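Side-chain contacts in amine oxidase domain-containing protein (Pyrococcus furiosus, PDB 3NRN), which binds adenosine monophosphate in a Rossmann-type nucleotide site and is probably a flavin-dependent oxidoreductase of the amine oxidase family, its substrate unknown: residues G11-G16 and A190-L195; G52-I57 and G269-L274; A152-S157 and N284-T289; V213-E218 and Y230-A235; K246-D251 and I367-N372. One frame throughout, in Å; residues are numbered along the deposited sequence.

Interaction 1: residues G11-G16 and A190-L195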
# COMPACT_ATOMS: atom_id res chain seq x y z
N GLY A 11 -2.73 -0.42 -9.02
CA GLY A 11 -3.26 0.82 -9.54
C GLY A 11 -3.68 0.72 -11.01
O GLY A 11 -4.77 1.15 -11.38
N GLY A 12 -2.82 0.15 -11.85
CA GLY A 12 -3.14 0.01 -13.26
C GLY A 12 -4.37 -0.84 -13.51
O GLY A 12 -5.24 -0.48 -14.30
N LEU A 13 -4.45 -1.99 -12.83
CA LEU A 13 -5.59 -2.90 -12.98
C LEU A 13 -6.89 -2.30 -12.44
O LEU A 13 -7.96 -2.56 -12.99
CB LEU A 13 -5.28 -4.24 -12.30
CG LEU A 13 -4.11 -4.99 -12.95
CD1 LEU A 13 -3.71 -6.20 -12.10
CD2 LEU A 13 -4.51 -5.41 -14.37
N LEU A 14 -6.80 -1.50 -11.38
CA LEU A 14 -8.00 -0.86 -10.82
C LEU A 14 -8.54 0.14 -11.84
O LEU A 14 -9.73 0.16 -12.14
CB LEU A 14 -7.67 -0.13 -9.50
CG LEU A 14 -7.45 -0.99 -8.25
CD1 LEU A 14 -6.85 -0.17 -7.11
CD2 LEU A 14 -8.78 -1.60 -7.81
N ALA A 15 -7.65 0.96 -12.39
CA ALA A 15 -8.05 1.96 -13.38
C ALA A 15 -8.60 1.29 -14.64
O ALA A 15 -9.63 1.71 -15.18
CB ALA A 15 -6.87 2.84 -13.73
N GLY A 16 -7.91 0.25 -15.11
CA GLY A 16 -8.34 -0.45 -16.30
C GLY A 16 -9.71 -1.08 -16.12
O GLY A 16 -10.55 -1.06 -17.02
N ALA A 190 -6.19 -12.71 -4.94
CA ALA A 190 -7.65 -12.77 -5.07
C ALA A 190 -8.15 -11.50 -5.73
O ALA A 190 -9.03 -11.52 -6.59
CB ALA A 190 -8.30 -12.95 -3.71
N VAL A 191 -7.57 -10.37 -5.34
CA VAL A 191 -7.97 -9.10 -5.91
C VAL A 191 -7.55 -9.00 -7.37
O VAL A 191 -8.31 -8.55 -8.23
CB VAL A 191 -7.32 -7.95 -5.11
CG1 VAL A 191 -7.52 -6.63 -5.83
CG2 VAL A 191 -7.93 -7.91 -3.72
N ILE A 192 -6.32 -9.42 -7.65
CA ILE A 192 -5.79 -9.38 -8.99
C ILE A 192 -6.62 -10.22 -9.95
O ILE A 192 -6.92 -9.78 -11.06
CB ILE A 192 -4.33 -9.89 -9.01
CG1 ILE A 192 -3.47 -9.06 -8.05
CG2 ILE A 192 -3.79 -9.84 -10.43
CD1 ILE A 192 -3.44 -7.56 -8.34
N ASP A 193 -7.00 -11.42 -9.52
CA ASP A 193 -7.79 -12.31 -10.37
C ASP A 193 -9.14 -11.68 -10.73
O ASP A 193 -9.61 -11.80 -11.87
CB ASP A 193 -8.02 -13.66 -9.68
CG ASP A 193 -6.73 -14.47 -9.54
OD1 ASP A 193 -5.83 -14.33 -10.40
OD2 ASP A 193 -6.62 -15.26 -8.58
N GLU A 194 -9.75 -11.00 -9.78
CA GLU A 194 -11.03 -10.35 -10.03
C GLU A 194 -10.91 -9.16 -10.98
O GLU A 194 -11.76 -8.97 -11.86
CB GLU A 194 -11.67 -9.92 -8.71
CG GLU A 194 -12.44 -11.04 -8.03
CD GLU A 194 -13.66 -11.48 -8.85
OE1 GLU A 194 -14.71 -10.82 -8.77
OE2 GLU A 194 -13.54 -12.48 -9.59
N LEU A 195 -9.86 -8.35 -10.83
CA LEU A 195 -9.68 -7.20 -11.71
C LEU A 195 -9.41 -7.67 -13.14
O LEU A 195 -9.88 -7.06 -14.10
CB LEU A 195 -8.54 -6.30 -11.22
CG LEU A 195 -8.77 -5.63 -9.85
CD1 LEU A 195 -7.55 -4.81 -9.46
CD2 LEU A 195 -10.02 -4.74 -9.90

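Interaction 2: residues G52-I57 and G269-L274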
# COMPACT_ATOMS: atom_id res chain seq x y z
N GLY A 52 4.39 -8.13 -1.95
CA GLY A 52 4.31 -6.81 -1.35
C GLY A 52 3.42 -6.73 -0.12
O GLY A 52 3.83 -7.12 0.97
N ALA A 53 2.21 -6.21 -0.29
CA ALA A 53 1.27 -6.10 0.81
C ALA A 53 1.14 -7.44 1.53
O ALA A 53 1.22 -8.50 0.91
CB ALA A 53 -0.09 -5.63 0.30
N LEU A 54 0.91 -7.39 2.84
CA LEU A 54 0.81 -8.61 3.62
C LEU A 54 -0.58 -9.26 3.58
O LEU A 54 -1.12 -9.63 4.63
CB LEU A 54 1.20 -8.32 5.08
CG LEU A 54 2.54 -7.60 5.32
CD1 LEU A 54 2.78 -7.52 6.81
CD2 LEU A 54 3.68 -8.35 4.64
N HIS A 55 -1.15 -9.40 2.38
CA HIS A 55 -2.47 -10.01 2.20
C HIS A 55 -3.48 -9.29 3.07
O HIS A 55 -4.44 -9.88 3.56
CB HIS A 55 -2.40 -11.48 2.59
CG HIS A 55 -1.51 -12.30 1.71
ND1 HIS A 55 -0.75 -13.35 2.17
CD2 HIS A 55 -1.26 -12.21 0.38
CE1 HIS A 55 -0.06 -13.87 1.17
NE2 HIS A 55 -0.35 -13.19 0.07
N MSE A 56 -3.24 -7.99 3.25
CA MSE A 56 -4.06 -7.16 4.12
C MSE A 56 -4.29 -5.78 3.51
O MSE A 56 -3.48 -5.29 2.73
CB MSE A 56 -3.34 -7.04 5.47
CG MSE A 56 -4.01 -6.22 6.57
SE MSE A 56 -3.02 -6.26 8.13
CE MSE A 56 -1.49 -5.62 7.54
N ILE A 57 -5.41 -5.16 3.86
CA ILE A 57 -5.75 -3.83 3.39
C ILE A 57 -5.75 -2.96 4.65
O ILE A 57 -6.36 -3.34 5.65
CB ILE A 57 -7.13 -3.85 2.69
CG1 ILE A 57 -7.07 -4.78 1.48
CG2 ILE A 57 -7.55 -2.43 2.28
CD1 ILE A 57 -8.41 -4.99 0.77
N GLY A 269 12.07 -1.18 2.77
CA GLY A 269 11.47 -1.93 3.85
C GLY A 269 11.88 -3.39 3.76
O GLY A 269 12.30 -3.87 2.70
N ILE A 270 11.76 -4.11 4.87
CA ILE A 270 12.10 -5.51 4.89
C ILE A 270 10.91 -6.29 5.42
O ILE A 270 10.29 -5.89 6.41
CB ILE A 270 13.35 -5.80 5.77
CG1 ILE A 270 14.58 -5.09 5.18
CG2 ILE A 270 13.61 -7.30 5.84
CD1 ILE A 270 15.90 -5.45 5.84
N LYS A 271 10.59 -7.38 4.74
CA LYS A 271 9.49 -8.24 5.13
C LYS A 271 10.03 -9.58 5.61
O LYS A 271 10.91 -10.17 4.98
CB LYS A 271 8.55 -8.47 3.95
CG LYS A 271 7.34 -7.55 3.93
CD LYS A 271 6.62 -7.63 2.59
CE LYS A 271 6.23 -9.05 2.22
NZ LYS A 271 5.77 -9.11 0.80
N PHE A 272 9.52 -10.04 6.74
CA PHE A 272 9.93 -11.31 7.31
C PHE A 272 8.77 -12.29 7.26
O PHE A 272 7.71 -12.03 7.81
CB PHE A 272 10.39 -11.11 8.76
CG PHE A 272 11.63 -10.28 8.89
CD1 PHE A 272 12.89 -10.88 8.89
CD2 PHE A 272 11.56 -8.89 8.96
CE1 PHE A 272 14.05 -10.12 8.96
CE2 PHE A 272 12.72 -8.11 9.04
CZ PHE A 272 13.96 -8.73 9.04
N ASN A 273 8.98 -13.41 6.58
CA ASN A 273 7.96 -14.44 6.47
C ASN A 273 8.40 -15.54 7.44
O ASN A 273 9.43 -16.17 7.22
CB ASN A 273 7.89 -14.95 5.03
CG ASN A 273 7.59 -13.83 4.03
OD1 ASN A 273 6.45 -13.39 3.91
ND2 ASN A 273 8.61 -13.37 3.32
N LEU A 274 7.62 -15.75 8.50
CA LEU A 274 7.95 -16.73 9.53
C LEU A 274 6.96 -17.89 9.62
O LEU A 274 5.75 -17.67 9.72
CB LEU A 274 8.03 -16.02 10.89
CG LEU A 274 8.53 -16.80 12.11
CD1 LEU A 274 10.03 -17.02 11.99
CD2 LEU A 274 8.22 -16.00 13.38

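Interaction 3: residues A152-S157 and N284-T289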
# COMPACT_ATOMS: atom_id res chain seq x y z
N ALA A 152 4.29 4.73 12.26
CA ALA A 152 4.93 5.43 11.15
C ALA A 152 5.81 4.49 10.33
O ALA A 152 5.84 4.56 9.10
CB ALA A 152 5.77 6.61 11.68
N GLY A 153 6.52 3.60 11.02
CA GLY A 153 7.37 2.66 10.31
C GLY A 153 6.55 1.67 9.49
O GLY A 153 6.85 1.41 8.33
N TRP A 154 5.50 1.15 10.10
CA TRP A 154 4.63 0.18 9.44
C TRP A 154 3.81 0.79 8.29
O TRP A 154 3.89 0.34 7.15
CB TRP A 154 3.69 -0.45 10.47
CG TRP A 154 2.83 -1.53 9.93
CD1 TRP A 154 3.21 -2.80 9.61
CD2 TRP A 154 1.44 -1.43 9.61
NE1 TRP A 154 2.14 -3.51 9.11
CE2 TRP A 154 1.04 -2.69 9.10
CE3 TRP A 154 0.49 -0.40 9.70
CZ2 TRP A 154 -0.28 -2.94 8.69
CZ3 TRP A 154 -0.82 -0.66 9.29
CH2 TRP A 154 -1.19 -1.92 8.79
N ALA A 155 3.03 1.83 8.59
CA ALA A 155 2.20 2.45 7.56
C ALA A 155 2.93 3.29 6.52
O ALA A 155 2.50 3.34 5.37
CB ALA A 155 1.08 3.29 8.22
N ASP A 156 4.03 3.94 6.91
CA ASP A 156 4.74 4.81 5.97
C ASP A 156 6.23 4.54 5.79
O ASP A 156 6.90 5.27 5.05
CB ASP A 156 4.54 6.27 6.39
CG ASP A 156 3.09 6.60 6.73
OD1 ASP A 156 2.20 6.31 5.90
OD2 ASP A 156 2.83 7.14 7.83
N SER A 157 6.76 3.52 6.45
CA SER A 157 8.18 3.19 6.34
C SER A 157 9.13 4.34 6.67
O SER A 157 10.20 4.44 6.08
CB SER A 157 8.49 2.67 4.93
OG SER A 157 8.07 1.33 4.80
N ASN A 284 -6.85 -12.79 13.49
CA ASN A 284 -7.04 -11.69 12.55
C ASN A 284 -6.87 -10.33 13.22
O ASN A 284 -7.85 -9.72 13.66
CB ASN A 284 -8.43 -11.77 11.91
CG ASN A 284 -8.64 -10.70 10.84
OD1 ASN A 284 -7.74 -9.92 10.55
ND2 ASN A 284 -9.84 -10.68 10.26
N THR A 285 -5.63 -9.86 13.28
CA THR A 285 -5.31 -8.57 13.88
C THR A 285 -3.86 -8.24 13.52
O THR A 285 -3.17 -9.05 12.89
CB THR A 285 -5.42 -8.63 15.43
OG1 THR A 285 -6.64 -9.27 15.80
CG2 THR A 285 -5.42 -7.23 16.02
N ILE A 286 -3.41 -7.05 13.88
CA ILE A 286 -2.03 -6.66 13.63
C ILE A 286 -1.44 -6.32 14.99
O ILE A 286 -2.15 -5.87 15.89
CB ILE A 286 -1.92 -5.42 12.72
CG1 ILE A 286 -2.76 -4.28 13.30
CG2 ILE A 286 -2.35 -5.77 11.32
CD1 ILE A 286 -2.68 -3.00 12.49
N VAL A 287 -0.14 -6.55 15.14
CA VAL A 287 0.52 -6.25 16.41
C VAL A 287 1.65 -5.25 16.21
O VAL A 287 2.62 -5.54 15.51
CB VAL A 287 1.10 -7.52 17.06
CG1 VAL A 287 1.78 -7.16 18.39
CG2 VAL A 287 0.00 -8.55 17.28
N PHE A 288 1.52 -4.09 16.83
CA PHE A 288 2.55 -3.07 16.75
C PHE A 288 3.66 -3.47 17.72
O PHE A 288 3.39 -4.01 18.79
CB PHE A 288 1.97 -1.70 17.12
CG PHE A 288 1.09 -1.13 16.07
CD1 PHE A 288 1.63 -0.54 14.93
CD2 PHE A 288 -0.30 -1.21 16.18
CE1 PHE A 288 0.81 -0.05 13.91
CE2 PHE A 288 -1.13 -0.72 15.17
CZ PHE A 288 -0.57 -0.14 14.03
N THR A 289 4.91 -3.21 17.34
CA THR A 289 6.04 -3.59 18.18
C THR A 289 6.93 -2.42 18.57
O THR A 289 8.09 -2.35 18.18
CB THR A 289 6.90 -4.66 17.47
OG1 THR A 289 7.36 -4.13 16.22
CG2 THR A 289 6.07 -5.92 17.20

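Interaction 4: residues V213-E218 and Y230-A235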
# COMPACT_ATOMS: atom_id res chain seq x y z
N VAL A 213 8.50 1.36 -24.09
CA VAL A 213 9.76 2.09 -24.13
C VAL A 213 9.54 3.56 -24.46
O VAL A 213 10.46 4.37 -24.37
CB VAL A 213 10.74 1.49 -25.16
CG1 VAL A 213 10.99 0.02 -24.84
CG2 VAL A 213 10.18 1.62 -26.56
N GLU A 214 8.31 3.91 -24.82
CA GLU A 214 8.03 5.29 -25.17
C GLU A 214 6.56 5.62 -25.13
O GLU A 214 5.73 4.91 -25.71
CB GLU A 214 8.55 5.57 -26.58
CG GLU A 214 8.51 7.03 -26.99
CD GLU A 214 8.78 7.22 -28.48
OE1 GLU A 214 9.62 6.47 -29.03
OE2 GLU A 214 8.15 8.11 -29.10
N ILE A 215 6.22 6.70 -24.42
CA ILE A 215 4.84 7.17 -24.36
C ILE A 215 4.97 8.49 -25.09
O ILE A 215 5.40 9.49 -24.52
CB ILE A 215 4.36 7.42 -22.91
CG1 ILE A 215 4.42 6.12 -22.11
CG2 ILE A 215 2.94 7.96 -22.92
CD1 ILE A 215 4.02 6.27 -20.63
N ASN A 216 4.63 8.49 -26.38
CA ASN A 216 4.75 9.70 -27.18
C ASN A 216 3.53 10.61 -27.03
O ASN A 216 2.47 10.31 -27.56
CB ASN A 216 4.97 9.34 -28.65
CG ASN A 216 5.34 10.55 -29.49
OD1 ASN A 216 4.77 11.63 -29.34
ND2 ASN A 216 6.30 10.36 -30.40
N ILE A 217 3.71 11.71 -26.31
CA ILE A 217 2.64 12.68 -26.06
C ILE A 217 2.10 13.39 -27.30
O ILE A 217 0.90 13.60 -27.42
CB ILE A 217 3.10 13.76 -25.06
CG1 ILE A 217 3.42 13.10 -23.72
CG2 ILE A 217 2.04 14.82 -24.88
CD1 ILE A 217 2.30 12.24 -23.22
N GLU A 218 2.99 13.77 -28.20
CA GLU A 218 2.56 14.45 -29.42
C GLU A 218 1.75 13.54 -30.33
O GLU A 218 0.70 13.94 -30.85
CB GLU A 218 3.78 14.99 -30.17
CG GLU A 218 4.51 16.11 -29.43
CD GLU A 218 5.71 16.63 -30.20
OE1 GLU A 218 5.55 16.98 -31.39
OE2 GLU A 218 6.81 16.71 -29.61
N TYR A 230 0.49 1.33 -30.19
CA TYR A 230 -0.83 1.43 -29.56
C TYR A 230 -1.18 2.90 -29.38
O TYR A 230 -0.59 3.58 -28.55
CB TYR A 230 -0.81 0.76 -28.19
CG TYR A 230 -0.41 -0.70 -28.23
CD1 TYR A 230 -1.35 -1.69 -28.48
CD2 TYR A 230 0.91 -1.08 -28.03
CE1 TYR A 230 -0.99 -3.03 -28.53
CE2 TYR A 230 1.29 -2.41 -28.08
CZ TYR A 230 0.33 -3.39 -28.33
OH TYR A 230 0.71 -4.71 -28.36
N SER A 231 -2.12 3.40 -30.18
CA SER A 231 -2.54 4.79 -30.06
C SER A 231 -3.49 4.90 -28.86
O SER A 231 -4.16 3.93 -28.51
CB SER A 231 -3.25 5.22 -31.34
OG SER A 231 -4.31 4.34 -31.65
N PHE A 232 -3.55 6.07 -28.23
CA PHE A 232 -4.42 6.23 -27.07
C PHE A 232 -5.06 7.61 -26.97
O PHE A 232 -4.54 8.59 -27.51
CB PHE A 232 -3.62 5.96 -25.79
CG PHE A 232 -2.56 7.01 -25.49
CD1 PHE A 232 -2.89 8.20 -24.84
CD2 PHE A 232 -1.24 6.81 -25.88
CE1 PHE A 232 -1.92 9.16 -24.58
CE2 PHE A 232 -0.27 7.76 -25.63
CZ PHE A 232 -0.61 8.95 -24.97
N ASP A 233 -6.19 7.68 -26.27
CA ASP A 233 -6.87 8.95 -26.02
C ASP A 233 -6.36 9.39 -24.65
O ASP A 233 -6.17 10.57 -24.38
CB ASP A 233 -8.39 8.77 -26.01
CG ASP A 233 -8.95 8.43 -27.38
OD1 ASP A 233 -8.65 9.17 -28.34
OD2 ASP A 233 -9.67 7.42 -27.51
N VAL A 234 -6.13 8.39 -23.79
CA VAL A 234 -5.61 8.59 -22.45
C VAL A 234 -4.66 7.44 -22.11
O VAL A 234 -4.88 6.29 -22.51
CB VAL A 234 -6.76 8.60 -21.41
CG1 VAL A 234 -6.19 8.46 -20.01
CG2 VAL A 234 -7.53 9.91 -21.51
N ALA A 235 -3.60 7.76 -21.39
CA ALA A 235 -2.63 6.76 -20.98
C ALA A 235 -2.53 6.78 -19.46
O ALA A 235 -2.40 7.85 -18.86
CB ALA A 235 -1.26 7.06 -21.60

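Interaction 5: residues K246-D251 and I367-N372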
# COMPACT_ATOMS: atom_id res chain seq x y z
N LYS A 246 10.74 9.37 -17.77
CA LYS A 246 11.69 8.82 -18.73
C LYS A 246 11.01 8.30 -20.00
O LYS A 246 11.54 8.46 -21.11
CB LYS A 246 12.49 7.68 -18.09
CG LYS A 246 13.41 6.96 -19.06
CD LYS A 246 14.01 5.70 -18.45
CE LYS A 246 14.89 4.97 -19.46
NZ LYS A 246 15.47 3.72 -18.90
N LEU A 247 9.84 7.67 -19.86
CA LEU A 247 9.14 7.14 -21.03
C LEU A 247 8.57 8.24 -21.90
O LEU A 247 8.48 8.10 -23.12
CB LEU A 247 8.00 6.20 -20.58
CG LEU A 247 8.44 4.88 -19.94
CD1 LEU A 247 7.21 4.10 -19.49
CD2 LEU A 247 9.25 4.05 -20.94
N ILE A 248 8.18 9.33 -21.26
CA ILE A 248 7.61 10.46 -21.97
C ILE A 248 8.70 11.34 -22.55
O ILE A 248 8.61 11.78 -23.69
CB ILE A 248 6.74 11.31 -21.02
CG1 ILE A 248 5.43 10.56 -20.73
CG2 ILE A 248 6.50 12.68 -21.62
CD1 ILE A 248 4.59 11.20 -19.65
N GLY A 249 9.73 11.60 -21.74
CA GLY A 249 10.83 12.45 -22.17
C GLY A 249 10.91 13.66 -21.25
O GLY A 249 9.93 14.39 -21.05
N ARG A 250 12.09 13.86 -20.69
CA ARG A 250 12.35 14.96 -19.76
C ARG A 250 12.01 16.36 -20.26
O ARG A 250 11.60 17.21 -19.47
CB ARG A 250 13.82 14.94 -19.33
CG ARG A 250 14.24 13.68 -18.60
CD ARG A 250 15.74 13.70 -18.30
NE ARG A 250 16.12 14.74 -17.34
CZ ARG A 250 15.95 14.66 -16.03
NH1 ARG A 250 15.39 13.58 -15.49
NH2 ARG A 250 16.34 15.65 -15.24
N ASP A 251 12.17 16.60 -21.55
CA ASP A 251 11.90 17.92 -22.12
C ASP A 251 10.46 18.39 -21.97
O ASP A 251 10.17 19.59 -22.10
CB ASP A 251 12.28 17.95 -23.61
CG ASP A 251 13.78 17.86 -23.82
OD1 ASP A 251 14.53 18.12 -22.86
OD2 ASP A 251 14.20 17.54 -24.95
N ILE A 367 5.43 19.70 -6.14
CA ILE A 367 4.83 19.98 -7.43
C ILE A 367 4.03 18.75 -7.86
O ILE A 367 4.54 17.62 -7.83
CB ILE A 367 5.93 20.31 -8.45
CG1 ILE A 367 6.88 21.34 -7.84
CG2 ILE A 367 5.31 20.87 -9.73
CD1 ILE A 367 8.14 21.60 -8.64
N GLU A 368 2.78 18.95 -8.25
CA GLU A 368 1.95 17.82 -8.65
C GLU A 368 2.19 17.41 -10.10
O GLU A 368 2.79 18.16 -10.87
CB GLU A 368 0.47 18.14 -8.43
CG GLU A 368 -0.16 19.07 -9.45
CD GLU A 368 -1.60 19.40 -9.11
OE1 GLU A 368 -2.37 19.79 -10.02
OE2 GLU A 368 -1.97 19.27 -7.92
N TRP A 369 1.74 16.21 -10.46
CA TRP A 369 1.92 15.72 -11.83
C TRP A 369 1.34 16.79 -12.75
O TRP A 369 0.20 17.18 -12.59
CB TRP A 369 1.20 14.39 -12.02
CG TRP A 369 1.35 13.82 -13.40
CD1 TRP A 369 0.40 13.78 -14.38
CD2 TRP A 369 2.53 13.23 -13.95
NE1 TRP A 369 0.92 13.19 -15.51
CE2 TRP A 369 2.22 12.84 -15.28
CE3 TRP A 369 3.82 12.98 -13.46
CZ2 TRP A 369 3.15 12.22 -16.11
CZ3 TRP A 369 4.75 12.35 -14.30
CH2 TRP A 369 4.40 11.98 -15.61
N PRO A 370 2.13 17.26 -13.73
CA PRO A 370 1.72 18.30 -14.68
C PRO A 370 0.90 17.97 -15.93
O PRO A 370 0.27 18.87 -16.49
CB PRO A 370 3.06 18.93 -15.06
CG PRO A 370 3.93 17.71 -15.16
CD PRO A 370 3.54 16.88 -13.94
N LEU A 371 0.89 16.72 -16.38
CA LEU A 371 0.15 16.37 -17.60
C LEU A 371 -1.28 15.89 -17.38
O LEU A 371 -1.62 15.45 -16.28
CB LEU A 371 0.95 15.32 -18.38
CG LEU A 371 2.37 15.77 -18.71
CD1 LEU A 371 3.12 14.67 -19.44
CD2 LEU A 371 2.30 17.03 -19.56
N ASN A 372 -2.10 15.96 -18.42
CA ASN A 372 -3.49 15.55 -18.35
C ASN A 372 -3.83 14.34 -19.23
O ASN A 372 -4.75 13.58 -18.93
CB ASN A 372 -4.41 16.71 -18.75
CG ASN A 372 -4.13 17.98 -17.96
OD1 ASN A 372 -3.92 17.94 -16.75
ND2 ASN A 372 -4.15 19.11 -18.64

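Interaction 1: residues G11-G16 and A190-L195
Leu195 reaches from helix 188-200 to helix 10-21 and meets two consecutive leucines there. Followed outward, its CB lies 4.0 Å from CB of Leu13, where the two backbones come nearest, with CA atoms of Leu13 and Leu195 6.1 Å apart. The side chain then forks. Branch CD1 settles between the two leucines, 3.7 Å from CB of Leu13 and 3.8 Å from CD2 of Leu14; branch CD2 meets Leu14 alone, again at its CD2. CG of Leu195 stands anti to its own carbonyl carbon (chi1 -64°), which carries the fork toward the root of Leu13 and the end of Leu14. Leu14 sets out away from helix 188-200, and its tip turns back to cross Leu195 at a slant. One turn earlier on helix 188-200, Ile192 takes the other end of Leu13: CD1 of Leu13 touches both CG2 and CD1 of Ile192, the two side chains crossing at about a right angle. Leu13 is thus held at its root by Leu195 and at its tip by Ile192. All four side chains are buried, and the contact is wholly aliphatic. The short helical segments run in roughly the same direction, 35° apart, with axes 9.9 Å from each other. Leu65 and Leu69 of helix 64-72 close over Leu14, and Leu72 over Leu195. Helix 188-200 thus packs on the helix holding Gly12, which fits the last glycine of a GxGxxG pattern, consistent with the Rossmann-type strand-turn-helix of this family, here with AMP bound.

Interaction 2: residues G52-I57 and G269-L274
Lys271 crosses from strand 269-277 to the loop at Gly52, where its ammonium nitrogen NZ donates a hydrogen bond of 2.8 Å to Gly52 O. Along the strand, Gly269 and Ile270 lead up to this lysine; the side chain of Ile270 packs on helix 326-340. Lys271 itself points toward the loop, and its chain bends at chi3 (55°), swinging NZ round to the carbonyl. The bond arrives at 114° to the C=O, with the donor tilted 25° from the carbonyl plane. On the way its methylenes run alongside Leu54 in the opposite direction, CE lying 3.6 Å from CD2 of Leu54. NZ also bonds Ser50 O, so two backbone carbonyls grip the buried ammonium, and a weak bond to Tyr352 OH adds a third partner. Replacing this lysine by a leucine would probably leave Gly52 O and Ser50 O without their charged donor and disturb the methylene packing beside Leu54. Phe272 turns the other way and meets Trp334 edge to face, while Asn273 donates through ND2 to Leu348 O and Gln350 OE1. The loop itself makes an inverse gamma turn centred on Leu54. The arrangement is a buried lysine whose ammonium bridges two backbone carbonyls, tying strand 269-277 of the mixed sheet to the chain following strand 47-50, next to the AMP-binding Arg38.

Interaction 3: residues A152-S157 and N284-T289
The indole of Trp154 receives CD1 of Ile286 over one face, and the ring of Phe288 turns an edge toward its face. The Ile286 contact is at the outer end of the six-membered ring, where CD1 stands 4.1 Å from CH2 of Trp154 and the two side chains cross at about a right angle. Phe288 makes an offset edge-to-face pair with the same ring: the planes stand at 81° and the centroids are 6.0 Å apart. The nearest atoms of that pair, CE1 of Phe288 and CE3 of Trp154, are 4.2 Å from each other. Trp154 swings its indole out opposite the backbone N (chi1 -175°), from helix 142-156 toward strand 286-288, whose residues Ile286 and Phe288 lie two apart. Ile286 places CG1 between the backbone N and the carbonyl carbon (chi1 54°), directing its CD1 onto the indole. A second aromatic, His318, also meets Trp154 edge to face, and selenomethionine Met56 packs beside Trp154 and Ile286. The contact joins a helix to the mixed sheet, probably held by van der Waals packing and burial of apolar surface, with a contribution from the edge-to-face rings. With no polar bond between the two segments, it should depend little on charge.

Interaction 4: residues V213-E218 and Y230-A235
Strand 213-216 faces the segment 230-235, where a short loop joins two strands, with the backbones well apart, the CA atoms of Ile215 and Ala235 being 8.2 Å from each other, so side chains fill the interval. Phe232 reaches in and Ile215 meets it with CG2, 4.2 Å from CE2 of the ring, approaching obliquely. The same methyl of Ile215 lies 4.5 Å from CB of Ala235. That alanine methyl in turn sits over the centre of one face of Phe232, 3.7 Å above its plane, so Ile215, Phe232 and Ala235 form a compact apolar cluster. Chi1 of Phe232 is 68°, which puts the ring between the backbone N and the carbonyl carbon and folds it back beneath Ala235; Val234 N lies in plane at the ring's edge. At its polar end Asn216 accepts a hydrogen bond at OD1 from Glu219 N and gives a weak one from ND2 to Glu214 OE2. Val213 and Glu214 form a classic beta bulge opposite Tyr223. Ile215 lies close to the AMP-binding Val212, and Ala235 belongs to strand 234-237 of the parallel sheet. Val222 of strand 221-224 touches Phe232, Val374 of strand 374-376 packs on Ile215 and Ala235, and helix 241-248 lies against Ile215 through Leu247 and Ile248.

Interaction 5: residues K246-D251 and I367-N372
Ile248, in the last turn of helix 241-248, faces an irregular loop, 367-372, across a wide gap between backbones: the CA atoms of Ile248 and Leu371 are 10.5 Å apart. Just beyond Ile248 the helix ends at Gly249, whose positive phi (119°) takes the chain out of helical geometry; a side chain there would collide with the preceding carbonyl, which suits glycine. The gap is bridged by one methyl. CD1 of Ile248 meets Leu371 tip to tip, 3.8 Å from its CD1, and also reaches the edge of the Trp369 indole, near the ring plane, 4.0 Å from CZ2 and 4.1 Å from CH2 of Trp369. Ile248 holds CG1 anti to its carbonyl carbon, with chi2 extended at 171°, so CD1 is carried straight out to both partners. The indole of Trp369 comes from the opposite direction. Pro370 CD lies over one face of that indole, 3.6 Å above its plane and offset toward the rim, while NE1 donates to Val374 O. Phe253 meets Trp369 with planes at about 55° and also touches Ile248 and Leu371. Between the two segments the contact is apolar alone, a small patch in which a single methyl joins an aliphatic tip to an aromatic edge. Such a contact probably takes its strength from close van der Waals fit and from leaving water. The indole's rotation is probably set in part by its N-H bond to Val374 O, while Ile248 adds only non-directional packing.

In the fold
Interactions 1, 2 and 4 are buried, whereas 3 and 5 lie partly buried. Interactions 4 and 5 adjoin, about 13 Å between centres: Ile215 N and Leu247 O probably hydrogen-bond, and Ile217 packs on Ile248. With interaction 1, its centre about 21 Å from that of interaction 4, they belong to the nucleotide-binding half. Interactions 2 and 3 share the mixed sheet, through strands 269-277 and 286-288, with centres about 10 Å apart. Chemistry follows place: aliphatic helix packing at interaction 1, a buried charge bonded to carbonyls at 2, an indole met by a phenyl edge and an isoleucine methyl at 3, and aliphatic-aromatic packing at 4 and, on a smaller scale, at 5.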